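Local coordinates for protein Xcc_ctr_pt (Xanthomonas campestris pv. campestris, PDB 6NJV) that is the metal-binding C-terminal part, with a TOPRIM domain, of an OLD-family protein and probably acts as a magnesium-dependent nuclease, at residues Leu25-Ala30 against Gly57-Thr62. Residues are numbered along the deposited sequence; the frame is centred on the assembly and turned at random.
Sequences LVEGDA and GGTNFT. With MG (magnesium ion), chain E.
Glu27 and Phe61 meet at about a right angle, the methylene CG of the glutamate lying 3.8 Å from ring atom CZ, with carboxylate and ring planes 54° apart. The approach to the ring is oblique, and Glu27 keeps its polar end clear of it: beyond CG the chain is extended (chi2 -179°), carrying the carboxylate past the phenyl group to the magnesium ion, which OE2 binds at 2.2 Å. Two waters, also at 2.2 Å, and Asp82 are further ligands of the metal. Thr59 flanks the carboxylate with its methyl group, CG2 standing 3.8 Å from Glu27 CD, a contact through carbon.

Along its CD2-CE2 side the ring meets the strand. Its CD2 lies 3.7 Å from Leu25 CB, while Val26 N sits at the ring edge, near the ring plane; Ile79 and Thr81 of strand 77-82 and Val100 of helix 92-104 also pack on Phe61. This is the metal site of a TOPRIM domain, with its acidic residues at the C-terminal ends of adjacent parallel strands: Glu27 directly follows strand 22-26, Asp82 ends the neighbouring strand 77-82, and Asp84, two residues on, also belongs to the magnesium site seen in this protein.

The backbone ties the loop at Gly57-Gly58 to this metal ligand. Gly58 N donates to Glu27 O at 2.9 Å, with an N-H...O angle of 159° and the donor tilted a little from the carbonyl plane. In return Glu27 CA makes a CA-H...O contact of 3.3 Å with Gly58 O. Gly58 has a positive phi, and its backbone angles call for glycine.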
ATOM      1  N   LEU A  25      -7.258  -3.290  -2.419  1.00 42.38           N
ATOM      2  CA  LEU A  25      -7.698  -2.595  -1.203  1.00 42.95           C
ATOM      3  C   LEU A  25      -6.497  -2.007  -0.468  1.00 41.94           C
ATOM      4  O   LEU A  25      -5.577  -2.742  -0.078  1.00 42.41           O
ATOM      5  CB  LEU A  25      -8.477  -3.542  -0.281  1.00 41.67           C
ATOM      6  CG  LEU A  25      -9.761  -4.157  -0.843  1.00 36.38           C
ATOM      7  CD1 LEU A  25     -10.323  -5.252   0.068  1.00 32.15           C
ATOM      8  CD2 LEU A  25     -10.788  -3.044  -1.090  1.00 42.04           C
ATOM      9  N   VAL A  26      -6.493  -0.680  -0.306  1.00 37.87           N
ATOM     10  CA  VAL A  26      -5.432   0.043   0.380  1.00 39.66           C
ATOM     11  C   VAL A  26      -6.021   0.859   1.534  1.00 43.93           C
ATOM     12  O   VAL A  26      -7.226   1.082   1.619  1.00 44.49           O
ATOM     13  CB  VAL A  26      -4.642   0.951  -0.579  1.00 43.55           C
ATOM     14  CG1 VAL A  26      -4.088   0.130  -1.761  1.00 40.67           C
ATOM     15  CG2 VAL A  26      -5.499   2.081  -1.070  1.00 41.03           C
ATOM     16  N   GLU A  27      -5.133   1.283   2.443  1.00 46.74           N
ATOM     17  CA  GLU A  27      -5.508   1.950   3.687  1.00 49.25           C
ATOM     18  C   GLU A  27      -5.865   3.419   3.474  1.00 50.17           C
ATOM     19  O   GLU A  27      -6.870   3.898   4.009  1.00 54.09           O
ATOM     20  CB  GLU A  27      -4.370   1.840   4.700  1.00 48.05           C
ATOM     21  CG  GLU A  27      -4.384   0.561   5.506  1.00 50.79           C
ATOM     22  CD  GLU A  27      -3.255   0.509   6.503  1.00 55.47           C
ATOM     23  OE1 GLU A  27      -2.864  -0.605   6.920  1.00 57.47           O
ATOM     24  OE2 GLU A  27      -2.745   1.591   6.859  1.00 61.47           O
ATOM     25  N   GLY A  28      -5.055   4.155   2.716  1.00 48.19           N
ATOM     26  CA  GLY A  28      -5.347   5.561   2.509  1.00 46.77           C
ATOM     27  C   GLY A  28      -4.961   6.092   1.145  1.00 54.39           C
ATOM     28  O   GLY A  28      -4.716   5.321   0.206  1.00 47.39           O
ATOM     29  N   ASP A  29      -4.874   7.425   1.044  1.00 48.87           N
ATOM     30  CA  ASP A  29      -4.741   8.098  -0.246  1.00 50.94           C
ATOM     31  C   ASP A  29      -3.331   8.039  -0.807  1.00 49.44           C
ATOM     32  O   ASP A  29      -3.141   8.208  -2.013  1.00 51.01           O
ATOM     33  CB  ASP A  29      -5.147   9.567  -0.117  1.00 57.14           C
ATOM     34  CG  ASP A  29      -6.630   9.769  -0.257  1.00 58.15           C
ATOM     35  OD1 ASP A  29      -7.307   8.841  -0.760  1.00 53.67           O
ATOM     36  OD2 ASP A  29      -7.111  10.852   0.145  1.00 62.68           O
ATOM     37  N   ALA A  30      -2.328   7.868   0.045  1.00 49.26           N
ATOM     38  CA  ALA A  30      -0.972   7.731  -0.449  1.00 47.96           C
ATOM     39  C   ALA A  30      -0.849   6.491  -1.340  1.00 51.21           C
ATOM     40  O   ALA A  30      -0.366   6.574  -2.471  1.00 48.95           O
ATOM     41  CB  ALA A  30      -0.004   7.684   0.730  1.00 44.60           C
ATOM     42  N   GLY A  57      -9.938   3.849   3.889  1.00 50.92           N
ATOM     43  CA  GLY A  57      -9.952   4.976   4.802  1.00 53.08           C
ATOM     44  C   GLY A  57      -9.621   4.583   6.225  1.00 53.15           C
ATOM     45  O   GLY A  57     -10.318   4.973   7.163  1.00 51.88           O
ATOM     46  N   GLY A  58      -8.565   3.803   6.404  1.00 52.86           N
ATOM     47  CA  GLY A  58      -8.279   3.254   7.711  1.00 48.87           C
ATOM     48  C   GLY A  58      -7.742   1.845   7.597  1.00 51.12           C
ATOM     49  O   GLY A  58      -7.101   1.515   6.597  1.00 53.50           O
ATOM     50  N   THR A  59      -7.996   1.006   8.602  1.00 50.51           N
ATOM     51  CA  THR A  59      -7.434  -0.334   8.655  1.00 50.56           C
ATOM     52  C   THR A  59      -8.508  -1.411   8.763  1.00 49.59           C
ATOM     53  O   THR A  59      -8.184  -2.574   9.015  1.00 51.28           O
ATOM     54  CB  THR A  59      -6.432  -0.457   9.817  1.00 56.25           C
ATOM     55  OG1 THR A  59      -7.086  -0.221  11.066  1.00 52.25           O
ATOM     56  CG2 THR A  59      -5.306   0.543   9.677  1.00 54.16           C
ATOM     57  N   ASN A  60      -9.773  -1.082   8.554  1.00 52.39           N
ATOM     58  CA  ASN A  60     -10.832  -2.086   8.630  1.00 52.15           C
ATOM     59  C   ASN A  60     -11.167  -2.528   7.214  1.00 50.26           C
ATOM     60  O   ASN A  60     -11.874  -1.831   6.488  1.00 50.39           O
ATOM     61  CB  ASN A  60     -12.069  -1.559   9.348  1.00 49.32           C
ATOM     62  CG  ASN A  60     -13.107  -2.642   9.561  1.00 51.31           C
ATOM     63  OD1 ASN A  60     -12.827  -3.841   9.397  1.00 58.65           O
ATOM     64  ND2 ASN A  60     -14.313  -2.238   9.901  1.00 53.17           N
ATOM     65  N   PHE A  61     -10.675  -3.700   6.833  1.00 50.97           N
ATOM     66  CA  PHE A  61     -10.923  -4.253   5.514  1.00 46.36           C
ATOM     67  C   PHE A  61     -12.108  -5.202   5.504  1.00 42.52           C
ATOM     68  O   PHE A  61     -12.556  -5.610   4.433  1.00 43.58           O
ATOM     69  CB  PHE A  61      -9.667  -4.980   5.006  1.00 45.42           C
ATOM     70  CG  PHE A  61      -8.505  -4.065   4.716  1.00 42.97           C
ATOM     71  CD1 PHE A  61      -7.613  -3.718   5.710  1.00 43.85           C
ATOM     72  CD2 PHE A  61      -8.305  -3.554   3.441  1.00 41.35           C
ATOM     73  CE1 PHE A  61      -6.549  -2.872   5.439  1.00 46.27           C
ATOM     74  CE2 PHE A  61      -7.252  -2.718   3.166  1.00 38.24           C
ATOM     75  CZ  PHE A  61      -6.366  -2.379   4.160  1.00 42.59           C
ATOM     76  N   THR A  62     -12.624  -5.561   6.664  1.00 45.36           N
ATOM     77  CA  THR A  62     -13.650  -6.597   6.713  1.00 44.49           C
ATOM     78  C   THR A  62     -14.905  -6.279   5.910  1.00 46.95           C
ATOM     79  O   THR A  62     -15.409  -7.201   5.245  1.00 47.12           O
ATOM     80  CB  THR A  62     -13.993  -6.889   8.176  1.00 45.93           C
ATOM     81  OG1 THR A  62     -12.773  -7.092   8.888  1.00 48.50           O
ATOM     82  CG2 THR A  62     -14.821  -8.155   8.285  1.00 46.32           C
TER
HETATM   83 MG    MG E 704      -1.577   1.213   8.723  1.00 63.02          MG
HETATM   84  O   HOH W   1      -1.165   3.201   7.955  1.00 63.48           O
HETATM   85  O   HOH W   2       0.062   2.359   9.634  1.00 65.56           O